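Local coordinates for tail spike protein gp49 (Pseudomonas phage LKA1, PDB 4RU4) that cleaves, as a lyase of the phage tailspike, the O-specific polysaccharide of Pseudomonas, probably during entry of the phage into its host, at residues V119-I124 against I134-T139; P140-G145 against C171-V176; T381-Q386 against N421-G426; I454-Q459 against E487-L492. All coordinates share one frame; numbering follows the deposited sequence.

Overall arrangement
The four contacts fall into two pairs. Contacts 1 and 2 share the small Ig-like domain, with centres about 11 Å apart. Leu142 of contact 2 packs against Leu121 and Phe136 of contact 1. Contacts 3 and 4 belong to the pectin lyase-like beta-helix, and their centres are also about 11 Å apart. There strand 420-425 lies beside strand 452-463, and Gln425 NE2 probably bonds to Gln455 OE1. The pairs are well separated: the centres of contacts 1 and 4 are about 51 Å apart. Contacts 2, 3 and 4 also touch the second subunit. All four lie away from the calcium site of Gly368 and Asp394.

Contact 1 of 4, residues V119-I124 against I134-T139; sequences VALPNI and IDFAST
Ile124 and Phe136 form the tight part of this contact. The CG2 branch of Ile124 sits over one face of the Phe136 ring, 3.7 Å from the ring centroid, and makes a CH-pi contact. It is offset toward the rim. The same methyl also presses on Ile134: Ile124 CG2 and Ile134 CG2 are only 3.5 Å apart, closer than usual for two carbons. The first torsion of Ile124 explains this reach. With chi1 at 63°, CG1 stands between the backbone N and the carbonyl carbon, and CG2 is anti to the carbonyl carbon. Pro122 O reaches the edge of the Phe136 ring, near its plane, 3.2 Å from Phe136 CD2. Leu121 CB approaches the ring obliquely. The backbones meet in a single bridge between Ile124 and Phe136. Beside it, Ala137 N donates to Asn123 O over 2.7 Å.

The outer side is looser. Asn123 directs its CB away from 134-139, and Ala137 is exposed. Pro122 meets Ser138 through its ring carbons, with Pro122 CG 3.4 Å from Ser138 OG. Thr139, also exposed, follows.

The contact joins two loop ends of the Ig-like domain, those after strands 113-120 and 133-135. Strand 133-135 is paired with strand 180-183, and Ile134 bonds through its backbone to Val181. Segment 119-124 runs on from strand 113-120. Strand 197-202 packs against the inner side chains through Ile198, which touches Leu121, Ile124 and Phe136.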
loop_
_atom_site.group_PDB
_atom_site.type_symbol
_atom_site.label_atom_id
_atom_site.label_comp_id
_atom_site.label_asym_id
_atom_site.label_seq_id
_atom_site.Cartn_x
_atom_site.Cartn_y
_atom_site.Cartn_z
ATOM N N VAL B 119 -35.664 -11.347 -3.290
ATOM C CA VAL B 119 -37.104 -11.160 -3.340
ATOM C C VAL B 119 -37.412 -10.120 -4.395
ATOM O O VAL B 119 -36.877 -9.004 -4.349
ATOM C CB VAL B 119 -37.645 -10.689 -1.959
ATOM C CG1 VAL B 119 -39.159 -10.457 -2.019
ATOM C CG2 VAL B 119 -37.301 -11.720 -0.877
ATOM N N ALA B 120 -38.267 -10.487 -5.349
ATOM C CA ALA B 120 -38.565 -9.647 -6.506
ATOM C C ALA B 120 -39.040 -8.268 -6.074
ATOM O O ALA B 120 -39.864 -8.164 -5.183
ATOM C CB ALA B 120 -39.635 -10.314 -7.410
ATOM N N LEU B 121 -38.502 -7.233 -6.716
ATOM C CA LEU B 121 -38.949 -5.846 -6.549
ATOM C C LEU B 121 -39.632 -5.460 -7.854
ATOM O O LEU B 121 -39.462 -6.159 -8.851
ATOM C CB LEU B 121 -37.735 -4.925 -6.314
ATOM C CG LEU B 121 -37.110 -4.947 -4.911
ATOM C CD1 LEU B 121 -35.672 -4.372 -4.919
ATOM C CD2 LEU B 121 -38.000 -4.168 -3.936
ATOM N N PRO B 122 -40.375 -4.338 -7.877
ATOM C CA PRO B 122 -40.894 -3.924 -9.191
ATOM C C PRO B 122 -39.766 -3.620 -10.200
ATOM O O PRO B 122 -38.600 -3.409 -9.812
ATOM C CB PRO B 122 -41.677 -2.638 -8.875
ATOM C CG PRO B 122 -41.958 -2.679 -7.392
ATOM C CD PRO B 122 -40.743 -3.384 -6.809
ATOM N N ASN B 123 -40.123 -3.610 -11.486
ATOM C CA ASN B 123 -39.197 -3.243 -12.553
ATOM C C ASN B 123 -38.814 -1.767 -12.505
ATOM O O ASN B 123 -39.455 -0.965 -11.821
ATOM C CB ASN B 123 -39.797 -3.595 -13.925
ATOM C CG ASN B 123 -39.971 -5.100 -14.111
ATOM O OD1 ASN B 123 -39.178 -5.901 -13.592
ATOM N ND2 ASN B 123 -41.026 -5.496 -14.829
ATOM N N ILE B 124 -37.767 -1.409 -13.247
ATOM C CA ILE B 124 -37.286 -0.037 -13.269
ATOM C C ILE B 124 -37.219 0.521 -14.700
ATOM O O ILE B 124 -37.153 -0.251 -15.660
ATOM C CB ILE B 124 -35.880 0.068 -12.610
ATOM C CG1 ILE B 124 -34.835 -0.742 -13.396
ATOM C CG2 ILE B 124 -35.924 -0.419 -11.145
ATOM C CD1 ILE B 124 -33.357 -0.425 -12.958
ATOM N N ILE B 134 -32.870 5.685 -9.307
ATOM C CA ILE B 134 -33.568 4.570 -9.905
ATOM C C ILE B 134 -35.071 4.801 -9.777
ATOM O O ILE B 134 -35.571 5.090 -8.677
ATOM C CB ILE B 134 -33.241 3.243 -9.141
ATOM C CG1 ILE B 134 -31.732 2.995 -9.072
ATOM C CG2 ILE B 134 -33.947 2.073 -9.784
ATOM C CD1 ILE B 134 -31.069 2.818 -10.423
ATOM N N ASP B 135 -35.778 4.647 -10.897
ATOM C CA ASP B 135 -37.225 4.836 -10.955
ATOM C C ASP B 135 -37.968 3.501 -11.089
ATOM O O ASP B 135 -37.928 2.863 -12.148
ATOM C CB ASP B 135 -37.599 5.739 -12.145
ATOM C CG ASP B 135 -37.046 7.144 -12.010
ATOM O OD1 ASP B 135 -36.965 7.656 -10.867
ATOM O OD2 ASP B 135 -36.685 7.739 -13.053
ATOM N N PHE B 136 -38.663 3.103 -10.023
ATOM C CA PHE B 136 -39.395 1.848 -9.992
ATOM C C PHE B 136 -40.790 2.012 -10.569
ATOM O O PHE B 136 -41.409 3.075 -10.434
ATOM C CB PHE B 136 -39.479 1.332 -8.557
ATOM C CG PHE B 136 -38.204 0.681 -8.083
ATOM C CD1 PHE B 136 -37.206 1.435 -7.484
ATOM C CD2 PHE B 136 -38.007 -0.677 -8.248
ATOM C CE1 PHE B 136 -36.024 0.833 -7.034
ATOM C CE2 PHE B 136 -36.824 -1.286 -7.814
ATOM C CZ PHE B 136 -35.826 -0.507 -7.218
ATOM N N ALA B 137 -41.275 0.957 -11.219
ATOM C CA ALA B 137 -42.578 0.985 -11.870
ATOM C C ALA B 137 -43.724 1.170 -10.885
ATOM O O ALA B 137 -44.787 1.649 -11.258
ATOM C CB ALA B 137 -42.787 -0.280 -12.685
ATOM N N SER B 138 -43.517 0.791 -9.630
ATOM C CA SER B 138 -44.563 0.909 -8.614
ATOM C C SER B 138 -43.882 0.922 -7.253
ATOM O O SER B 138 -42.660 0.764 -7.187
ATOM C CB SER B 138 -45.563 -0.251 -8.719
ATOM O OG SER B 138 -44.960 -1.495 -8.393
ATOM N N THR B 139 -44.646 1.104 -6.177
ATOM C CA THR B 139 -44.041 1.313 -4.847
ATOM C C THR B 139 -43.084 0.195 -4.405
ATOM O O THR B 139 -43.521 -0.937 -4.238
ATOM C CB THR B 139 -45.141 1.384 -3.752
ATOM O OG1 THR B 139 -46.058 2.435 -4.057
ATOM C CG2 THR B 139 -44.516 1.632 -2.383
#

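Contact 2 of 4, residues P140-G145 against C171-V176; sequences PNLVAG and CEVRAV. With EDO (1,2-ethanediol), chain H.
The unusual feature here is the way Glu172 and Gly145 are joined by water at a subunit boundary. Water 1 donates to Gly145 O over 2.8 Å and, more weakly, to Glu172 OE2. Glu172 OE2 also accepts a bond from O1 of an ethanediol, at 2.8 Å, probably a molecule from the crystallisation liquor. The ethanediol bonds to Lys287 NZ of the second subunit as well. The Glu172 chain is extended beyond CG, which brings the carboxylate nearer to Gly145, close enough for the shared water. Gly145 has a positive phi (95°), a backbone shape that suits glycine.

One direct hydrogen bond ties the backbones. Gly145 N donates to Val173 O over 2.9 Å, almost straight at 173°. The rest is van der Waals contact, much of it side-chain carbons against backbone carbonyls. Val173 turns CB and CG1 to Val143 O, with Val173 CB 3.4 Å from that oxygen. Its other methyl, CG2, meets Leu142 CD1. Val176 CG2 comes to 3.3 Å from Leu142 O, and Val176 CG1 lies against the ring of Pro140. Ala144 CB rests on Arg174 O.

The loop 140-145 thus lines one side of strand 168-177 in the Ig-like domain. The strand has a classic beta bulge, where Arg174 and Ala175 both face Thr182. Arg174 reaches across to Asp321 of the second subunit.

The Glu172 carboxylate has cationic neighbours in two chains: Arg184 of its own chain and Lys287 of the second subunit. These charges would be expected to hold it ionised. The polar edge of this contact therefore lies at the interface between subunits, while its valines and leucine join the loop to the domain core.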
loop_
_atom_site.group_PDB
_atom_site.type_symbol
_atom_site.label_atom_id
_atom_site.label_comp_id
_atom_site.label_asym_id
_atom_site.label_seq_id
_atom_site.Cartn_x
_atom_site.Cartn_y
_atom_site.Cartn_z
ATOM N N PRO B 140 -41.782 0.506 -4.205
ATOM C CA PRO B 140 -40.844 -0.550 -3.800
ATOM C C PRO B 140 -40.759 -0.727 -2.294
ATOM O O PRO B 140 -40.777 0.265 -1.563
ATOM C CB PRO B 140 -39.499 -0.035 -4.320
ATOM C CG PRO B 140 -39.630 1.454 -4.265
ATOM C CD PRO B 140 -41.082 1.746 -4.585
ATOM N N ASN B 141 -40.640 -1.973 -1.836
ATOM C CA ASN B 141 -40.505 -2.226 -0.407
ATOM C C ASN B 141 -39.044 -2.061 0.033
ATOM O O ASN B 141 -38.359 -3.045 0.349
ATOM C CB ASN B 141 -41.036 -3.614 -0.029
ATOM C CG ASN B 141 -41.018 -3.848 1.469
ATOM O OD1 ASN B 141 -41.209 -2.921 2.241
ATOM N ND2 ASN B 141 -40.735 -5.084 1.886
ATOM N N LEU B 142 -38.586 -0.804 0.040
ATOM C CA LEU B 142 -37.192 -0.460 0.342
ATOM C C LEU B 142 -37.120 0.734 1.295
ATOM O O LEU B 142 -37.943 1.642 1.200
ATOM C CB LEU B 142 -36.454 -0.110 -0.956
ATOM C CG LEU B 142 -36.264 -1.244 -1.962
ATOM C CD1 LEU B 142 -35.710 -0.697 -3.263
ATOM C CD2 LEU B 142 -35.306 -2.294 -1.376
ATOM N N VAL B 143 -36.155 0.712 2.215
ATOM C CA VAL B 143 -35.799 1.885 3.022
ATOM C C VAL B 143 -34.286 2.101 2.980
ATOM O O VAL B 143 -33.537 1.229 2.499
ATOM C CB VAL B 143 -36.239 1.758 4.513
ATOM C CG1 VAL B 143 -37.752 1.703 4.634
ATOM C CG2 VAL B 143 -35.591 0.539 5.191
ATOM N N ALA B 144 -33.840 3.256 3.479
ATOM C CA ALA B 144 -32.420 3.592 3.483
ATOM C C ALA B 144 -31.606 2.465 4.120
ATOM O O ALA B 144 -32.006 1.908 5.151
ATOM C CB ALA B 144 -32.195 4.903 4.225
ATOM N N GLY B 145 -30.487 2.109 3.496
ATOM C CA GLY B 145 -29.625 1.064 4.025
ATOM C C GLY B 145 -29.936 -0.295 3.393
ATOM O O GLY B 145 -29.142 -1.229 3.504
ATOM N N CYS B 171 -26.840 -2.469 -5.340
ATOM C CA CYS B 171 -27.089 -1.065 -5.012
ATOM C C CYS B 171 -27.522 -0.942 -3.555
ATOM O O CYS B 171 -28.202 -1.818 -3.030
ATOM C CB CYS B 171 -28.192 -0.471 -5.883
ATOM S SG CYS B 171 -27.894 -0.523 -7.639
ATOM N N GLU B 172 -27.104 0.138 -2.907
ATOM C CA GLU B 172 -27.411 0.345 -1.491
ATOM C C GLU B 172 -28.290 1.601 -1.392
ATOM O O GLU B 172 -27.895 2.677 -1.847
ATOM C CB GLU B 172 -26.117 0.484 -0.685
ATOM C CG GLU B 172 -26.324 0.529 0.830
ATOM C CD GLU B 172 -25.013 0.626 1.622
ATOM O OE1 GLU B 172 -23.931 0.147 1.151
ATOM O OE2 GLU B 172 -25.082 1.194 2.736
ATOM N N VAL B 173 -29.484 1.450 -0.833
ATOM C CA VAL B 173 -30.480 2.534 -0.847
ATOM C C VAL B 173 -30.061 3.747 0.001
ATOM O O VAL B 173 -29.670 3.608 1.171
ATOM C CB VAL B 173 -31.907 1.999 -0.436
ATOM C CG1 VAL B 173 -32.953 3.135 -0.396
ATOM C CG2 VAL B 173 -32.373 0.900 -1.415
ATOM N N ARG B 174 -30.134 4.933 -0.601
ATOM C CA ARG B 174 -29.920 6.167 0.120
ATOM C C ARG B 174 -31.225 6.725 0.674
ATOM O O ARG B 174 -31.305 7.070 1.853
ATOM C CB ARG B 174 -29.294 7.231 -0.789
ATOM C CG ARG B 174 -28.849 8.448 -0.012
ATOM C CD ARG B 174 -28.068 9.409 -0.897
ATOM N NE ARG B 174 -28.935 10.302 -1.642
ATOM C CZ ARG B 174 -28.896 10.478 -2.961
ATOM N NH1 ARG B 174 -28.031 9.798 -3.730
ATOM N NH2 ARG B 174 -29.740 11.343 -3.515
ATOM N N ALA B 175 -32.228 6.866 -0.190
ATOM C CA ALA B 175 -33.529 7.365 0.246
ATOM C C ALA B 175 -34.586 6.920 -0.751
ATOM O O ALA B 175 -34.271 6.513 -1.861
ATOM C CB ALA B 175 -33.524 8.890 0.377
ATOM N N VAL B 176 -35.840 6.971 -0.320
ATOM C CA VAL B 176 -36.964 6.561 -1.156
ATOM C C VAL B 176 -37.976 7.701 -1.100
ATOM O O VAL B 176 -38.315 8.188 -0.016
ATOM C CB VAL B 176 -37.639 5.293 -0.584
ATOM C CG1 VAL B 176 -38.771 4.809 -1.500
ATOM C CG2 VAL B 176 -36.603 4.192 -0.347
HETATM C C1 EDO H . -22.948 1.791 5.249
HETATM O O1 EDO H . -22.558 1.559 3.890
HETATM C C2 EDO H . -22.125 0.919 6.181
HETATM O O2 EDO H . -22.544 -0.446 5.984
HETATM O O HOH W 1 -26.526 -0.885 4.515
#

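Contact 3 of 4, residues T381-Q386 against N421-G426; sequences TFLLDQ and NFLIQG
Leu384 O is gripped by Gln425 N, which donates over 3.0 Å at a nearly straight 179°. Water 2, 2.9 Å from Leu384 O, can also donate to it; Gly426 O is in its reach too, and it has more acceptors around it than protons. Further bonds tie the two strands: Phe382 N to Asn421 O, Leu423 N to Phe382 O, Leu384 N to Leu423 O, and Gln386 N to Gln425 O. The strands run parallel, in register, with axes 4.7 Å apart. They belong to successive coils of the right-handed parallel beta-helix of the pectin lyase-like fold. Apolar residues pair across the coils: Phe382 with Phe422, Leu383 with Leu423, Leu384 with Ile424. The rings of Phe382 and Phe422 lie side by side and point the same way, with planes at 21°. They are slid apart and barely overlap; their centroids are 5.3 Å apart, and Trp351 meets both. On the other face, Asn421 ND2 donates to Thr381 OG1 over 3.0 Å, in the plane of its amide. Thr381 CG2 presses on Leu423 CD1 at 3.4 Å. Leu383 is turned with CG anti to the backbone N (chi1 174°), which brings CD1 to Leu423 CB. Asp385 bonds to His360 of the second subunit, and Gln386 to Asp385 of the third.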
loop_
_atom_site.group_PDB
_atom_site.type_symbol
_atom_site.label_atom_id
_atom_site.label_comp_id
_atom_site.label_asym_id
_atom_site.label_seq_id
_atom_site.Cartn_x
_atom_site.Cartn_y
_atom_site.Cartn_z
ATOM N N THR B 381 -8.532 -0.921 -17.734
ATOM C CA THR B 381 -7.153 -0.682 -17.348
ATOM C C THR B 381 -6.660 -1.805 -16.452
ATOM O O THR B 381 -7.354 -2.218 -15.514
ATOM C CB THR B 381 -7.074 0.677 -16.615
ATOM O OG1 THR B 381 -7.461 1.711 -17.528
ATOM C CG2 THR B 381 -5.668 0.963 -16.079
ATOM N N PHE B 382 -5.460 -2.292 -16.728
ATOM C CA PHE B 382 -4.907 -3.402 -15.963
ATOM C C PHE B 382 -3.517 -2.993 -15.500
ATOM O O PHE B 382 -2.664 -2.620 -16.319
ATOM C CB PHE B 382 -4.880 -4.653 -16.838
ATOM C CG PHE B 382 -6.230 -5.003 -17.376
ATOM C CD1 PHE B 382 -6.702 -4.419 -18.558
ATOM C CD2 PHE B 382 -7.069 -5.860 -16.665
ATOM C CE1 PHE B 382 -8.001 -4.716 -19.045
ATOM C CE2 PHE B 382 -8.365 -6.158 -17.150
ATOM C CZ PHE B 382 -8.811 -5.592 -18.341
ATOM N N LEU B 383 -3.306 -3.051 -14.191
ATOM C CA LEU B 383 -2.201 -2.342 -13.559
ATOM C C LEU B 383 -1.401 -3.289 -12.691
ATOM O O LEU B 383 -1.991 -4.065 -11.930
ATOM C CB LEU B 383 -2.760 -1.205 -12.690
ATOM C CG LEU B 383 -1.807 -0.390 -11.803
ATOM C CD1 LEU B 383 -0.699 0.273 -12.641
ATOM C CD2 LEU B 383 -2.562 0.679 -11.021
ATOM N N LEU B 384 -0.073 -3.247 -12.830
ATOM C CA LEU B 384 0.850 -3.808 -11.835
ATOM C C LEU B 384 1.543 -2.607 -11.211
ATOM O O LEU B 384 2.439 -2.005 -11.810
ATOM C CB LEU B 384 1.899 -4.743 -12.475
ATOM C CG LEU B 384 1.371 -5.993 -13.158
ATOM C CD1 LEU B 384 2.519 -6.862 -13.664
ATOM C CD2 LEU B 384 0.487 -6.783 -12.200
ATOM N N ASP B 385 1.119 -2.266 -10.001
ATOM C CA ASP B 385 1.498 -1.040 -9.355
ATOM C C ASP B 385 2.572 -1.325 -8.308
ATOM O O ASP B 385 2.243 -1.825 -7.222
ATOM C CB ASP B 385 0.241 -0.514 -8.663
ATOM C CG ASP B 385 0.423 0.848 -8.045
ATOM O OD1 ASP B 385 1.480 1.155 -7.438
ATOM O OD2 ASP B 385 -0.530 1.644 -8.194
ATOM N N GLN B 386 3.829 -0.994 -8.621
ATOM C CA GLN B 386 4.953 -1.138 -7.694
ATOM C C GLN B 386 5.037 -2.553 -7.111
ATOM O O GLN B 386 5.211 -2.726 -5.890
ATOM C CB GLN B 386 4.848 -0.151 -6.530
ATOM C CG GLN B 386 4.590 1.304 -6.902
ATOM C CD GLN B 386 5.744 1.984 -7.625
ATOM O OE1 GLN B 386 5.522 2.840 -8.496
ATOM N NE2 GLN B 386 6.972 1.644 -7.253
ATOM N N ASN B 421 -5.825 -0.688 -21.469
ATOM C CA ASN B 421 -4.574 -0.040 -21.065
ATOM C C ASN B 421 -3.823 -0.997 -20.139
ATOM O O ASN B 421 -4.339 -1.369 -19.094
ATOM C CB ASN B 421 -4.882 1.250 -20.302
ATOM C CG ASN B 421 -5.823 2.135 -21.043
ATOM O OD1 ASN B 421 -5.603 2.438 -22.209
ATOM N ND2 ASN B 421 -6.891 2.547 -20.387
ATOM N N PHE B 422 -2.637 -1.433 -20.536
ATOM C CA PHE B 422 -1.846 -2.297 -19.675
ATOM C C PHE B 422 -0.706 -1.481 -19.109
ATOM O O PHE B 422 0.135 -0.962 -19.868
ATOM C CB PHE B 422 -1.330 -3.507 -20.476
ATOM C CG PHE B 422 -2.430 -4.417 -20.914
ATOM C CD1 PHE B 422 -2.998 -5.299 -20.003
ATOM C CD2 PHE B 422 -2.966 -4.340 -22.194
ATOM C CE1 PHE B 422 -4.046 -6.107 -20.373
ATOM C CE2 PHE B 422 -3.998 -5.186 -22.567
ATOM C CZ PHE B 422 -4.541 -6.051 -21.646
ATOM N N LEU B 423 -0.691 -1.349 -17.785
ATOM C CA LEU B 423 0.242 -0.436 -17.113
ATOM C C LEU B 423 1.151 -1.184 -16.176
ATOM O O LEU B 423 0.659 -1.881 -15.279
ATOM C CB LEU B 423 -0.528 0.594 -16.262
ATOM C CG LEU B 423 -1.721 1.268 -16.950
ATOM C CD1 LEU B 423 -2.458 2.209 -16.011
ATOM C CD2 LEU B 423 -1.306 1.985 -18.241
ATOM N N ILE B 424 2.458 -0.987 -16.324
ATOM C CA ILE B 424 3.418 -1.559 -15.393
ATOM C C ILE B 424 4.172 -0.371 -14.848
ATOM O O ILE B 424 4.862 0.340 -15.595
ATOM C CB ILE B 424 4.393 -2.562 -16.053
ATOM C CG1 ILE B 424 3.674 -3.834 -16.510
ATOM C CG2 ILE B 424 5.502 -2.955 -15.065
ATOM C CD1 ILE B 424 2.936 -3.673 -17.836
ATOM N N GLN B 425 3.997 -0.110 -13.557
ATOM C CA GLN B 425 4.550 1.104 -12.965
ATOM C C GLN B 425 5.453 0.789 -11.783
ATOM O O GLN B 425 5.005 0.337 -10.722
ATOM C CB GLN B 425 3.458 2.083 -12.533
ATOM C CG GLN B 425 2.498 2.523 -13.660
ATOM C CD GLN B 425 1.518 3.593 -13.175
ATOM O OE1 GLN B 425 1.450 3.868 -11.980
ATOM N NE2 GLN B 425 0.762 4.192 -14.091
ATOM N N GLY B 426 6.729 1.068 -11.966
ATOM C CA GLY B 426 7.678 0.952 -10.879
ATOM C C GLY B 426 7.875 -0.493 -10.449
ATOM O O GLY B 426 7.658 -1.443 -11.223
HETATM O O HOH W 2 4.964 -3.015 -10.783
#

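Contact 4 of 4, residues I454-Q459 against E487-L492; sequences IQYSGQ and ENLAGL
Segments 454-459 and 487-492 run roughly parallel, their touching parts 14° apart, and share one bridge at Ser457 and Glu487. The main side-chain bond is short. Ser457 OG donates to Glu487 OE2 over 2.6 Å. The hydroxyl meets the anti side of the carboxylate, 15° out of its plane. The oxygen is held again by water 3, which donates to Glu487 OE2 over 2.7 Å and accepts from Gln455 NE2. Ser457 OG stands anti to its own backbone N. Glu487 places CG between its backbone N and its carbonyl carbon (chi1 60°), and its extended chain then reaches the serine.

Apolar contact fills the other side. Leu489 CD2 meets the edge of the Tyr456 ring in its plane, 3.8 Å from Tyr456 CD1. The two side chains cross at about a right angle. The same methyl touches Gln459 CB. Tyr456 OH donates to Gln459 OE1 over 2.6 Å, which would limit the rotation of both side chains beside Leu489.

Backbone bonds flank the bridge. Glu487 N donates to Tyr456 O, and Gly458 N donates to Glu487 O. Gly458 has a positive phi where the strand ends. One further backbone bond, Ala490 N to Gln459 O at 3.1 Å, follows beyond the strand.

This is a late coil of the beta-helix, and it touches both other subunits. Glu487 OE1 forms a salt bridge with Arg511 of the same chain. With that charge on one oxygen, and a hydroxyl and a water on the other, the buried carboxylate is probably ionised.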
loop_
_atom_site.group_PDB
_atom_site.type_symbol
_atom_site.label_atom_id
_atom_site.label_comp_id
_atom_site.label_asym_id
_atom_site.label_seq_id
_atom_site.Cartn_x
_atom_site.Cartn_y
_atom_site.Cartn_z
ATOM N N ILE B 454 0.087 0.411 -24.041
ATOM C CA ILE B 454 1.059 -0.160 -23.113
ATOM C C ILE B 454 1.838 0.968 -22.487
ATOM O O ILE B 454 2.402 1.818 -23.203
ATOM C CB ILE B 454 2.118 -1.055 -23.832
ATOM C CG1 ILE B 454 1.475 -2.099 -24.749
ATOM C CG2 ILE B 454 3.047 -1.719 -22.810
ATOM C CD1 ILE B 454 0.568 -3.024 -24.077
ATOM N N GLN B 455 1.905 0.964 -21.155
ATOM C CA GLN B 455 2.803 1.853 -20.443
ATOM C C GLN B 455 3.724 0.948 -19.620
ATOM O O GLN B 455 3.279 0.336 -18.654
ATOM C CB GLN B 455 2.009 2.784 -19.488
ATOM C CG GLN B 455 2.876 3.760 -18.673
ATOM C CD GLN B 455 2.174 4.302 -17.438
ATOM O OE1 GLN B 455 1.447 3.572 -16.750
ATOM N NE2 GLN B 455 2.369 5.594 -17.160
ATOM N N TYR B 456 5.003 0.867 -19.990
ATOM C CA TYR B 456 5.931 0.055 -19.214
ATOM C C TYR B 456 6.978 1.037 -18.663
ATOM O O TYR B 456 7.846 1.515 -19.400
ATOM C CB TYR B 456 6.509 -1.034 -20.124
ATOM C CG TYR B 456 7.057 -2.243 -19.378
ATOM C CD1 TYR B 456 8.220 -2.144 -18.605
ATOM C CD2 TYR B 456 6.421 -3.482 -19.454
ATOM C CE1 TYR B 456 8.726 -3.243 -17.913
ATOM C CE2 TYR B 456 6.909 -4.576 -18.765
ATOM C CZ TYR B 456 8.064 -4.454 -18.001
ATOM O OH TYR B 456 8.550 -5.549 -17.317
ATOM N N SER B 457 6.895 1.346 -17.371
ATOM C CA SER B 457 7.445 2.602 -16.850
ATOM C C SER B 457 8.046 2.501 -15.439
ATOM O O SER B 457 7.326 2.225 -14.480
ATOM C CB SER B 457 6.271 3.605 -16.813
ATOM O OG SER B 457 6.613 4.853 -16.250
ATOM N N GLY B 458 9.349 2.739 -15.293
ATOM C CA GLY B 458 9.948 2.874 -13.960
ATOM C C GLY B 458 10.448 1.606 -13.274
ATOM O O GLY B 458 11.019 1.663 -12.178
ATOM N N GLN B 459 10.233 0.447 -13.886
ATOM C CA GLN B 459 10.594 -0.833 -13.236
ATOM C C GLN B 459 12.108 -1.092 -13.216
ATOM O O GLN B 459 12.803 -0.843 -14.197
ATOM C CB GLN B 459 9.920 -1.975 -13.972
ATOM C CG GLN B 459 10.052 -3.359 -13.354
ATOM C CD GLN B 459 9.405 -4.377 -14.258
ATOM O OE1 GLN B 459 9.918 -4.677 -15.339
ATOM N NE2 GLN B 459 8.258 -4.886 -13.847
ATOM N N GLU B 487 9.813 3.385 -20.719
ATOM C CA GLU B 487 10.517 4.502 -20.119
ATOM C C GLU B 487 11.049 4.174 -18.731
ATOM O O GLU B 487 10.452 3.386 -17.991
ATOM C CB GLU B 487 9.590 5.729 -19.994
ATOM C CG GLU B 487 8.342 5.458 -19.107
ATOM C CD GLU B 487 7.373 6.636 -19.027
ATOM O OE1 GLU B 487 7.549 7.617 -19.799
ATOM O OE2 GLU B 487 6.435 6.588 -18.181
ATOM N N ASN B 488 12.162 4.816 -18.396
ATOM C CA ASN B 488 12.694 4.818 -17.034
ATOM C C ASN B 488 12.909 3.409 -16.500
ATOM O O ASN B 488 12.586 3.124 -15.362
ATOM C CB ASN B 488 11.794 5.628 -16.090
ATOM C CG ASN B 488 11.525 7.040 -16.613
ATOM O OD1 ASN B 488 12.418 7.693 -17.119
ATOM N ND2 ASN B 488 10.287 7.490 -16.509
ATOM N N LEU B 489 13.465 2.530 -17.329
ATOM C CA LEU B 489 13.747 1.159 -16.878
ATOM C C LEU B 489 15.190 1.055 -16.431
ATOM O O LEU B 489 16.082 1.645 -17.048
ATOM C CB LEU B 489 13.484 0.157 -17.992
ATOM C CG LEU B 489 12.061 0.166 -18.530
ATOM C CD1 LEU B 489 11.899 -0.915 -19.628
ATOM C CD2 LEU B 489 11.065 -0.011 -17.378
ATOM N N ALA B 490 15.421 0.328 -15.341
ATOM C CA ALA B 490 16.776 0.115 -14.851
ATOM C C ALA B 490 17.148 -1.360 -15.054
ATOM O O ALA B 490 16.292 -2.233 -14.917
ATOM C CB ALA B 490 16.874 0.509 -13.357
ATOM N N GLY B 491 18.399 -1.630 -15.432
ATOM C CA GLY B 491 18.900 -2.983 -15.506
ATOM C C GLY B 491 18.809 -3.715 -16.840
ATOM O O GLY B 491 19.011 -4.921 -16.881
ATOM N N LEU B 492 18.484 -3.005 -17.923
ATOM C CA LEU B 492 18.414 -3.633 -19.232
ATOM C C LEU B 492 19.826 -3.894 -19.707
ATOM O O LEU B 492 20.690 -2.992 -19.649
ATOM C CB LEU B 492 17.724 -2.713 -20.246
ATOM C CG LEU B 492 16.241 -2.441 -20.016
ATOM C CD1 LEU B 492 15.729 -1.404 -21.034
ATOM C CD2 LEU B 492 15.449 -3.761 -20.082
HETATM O O HOH W 3 3.939 7.356 -18.945
#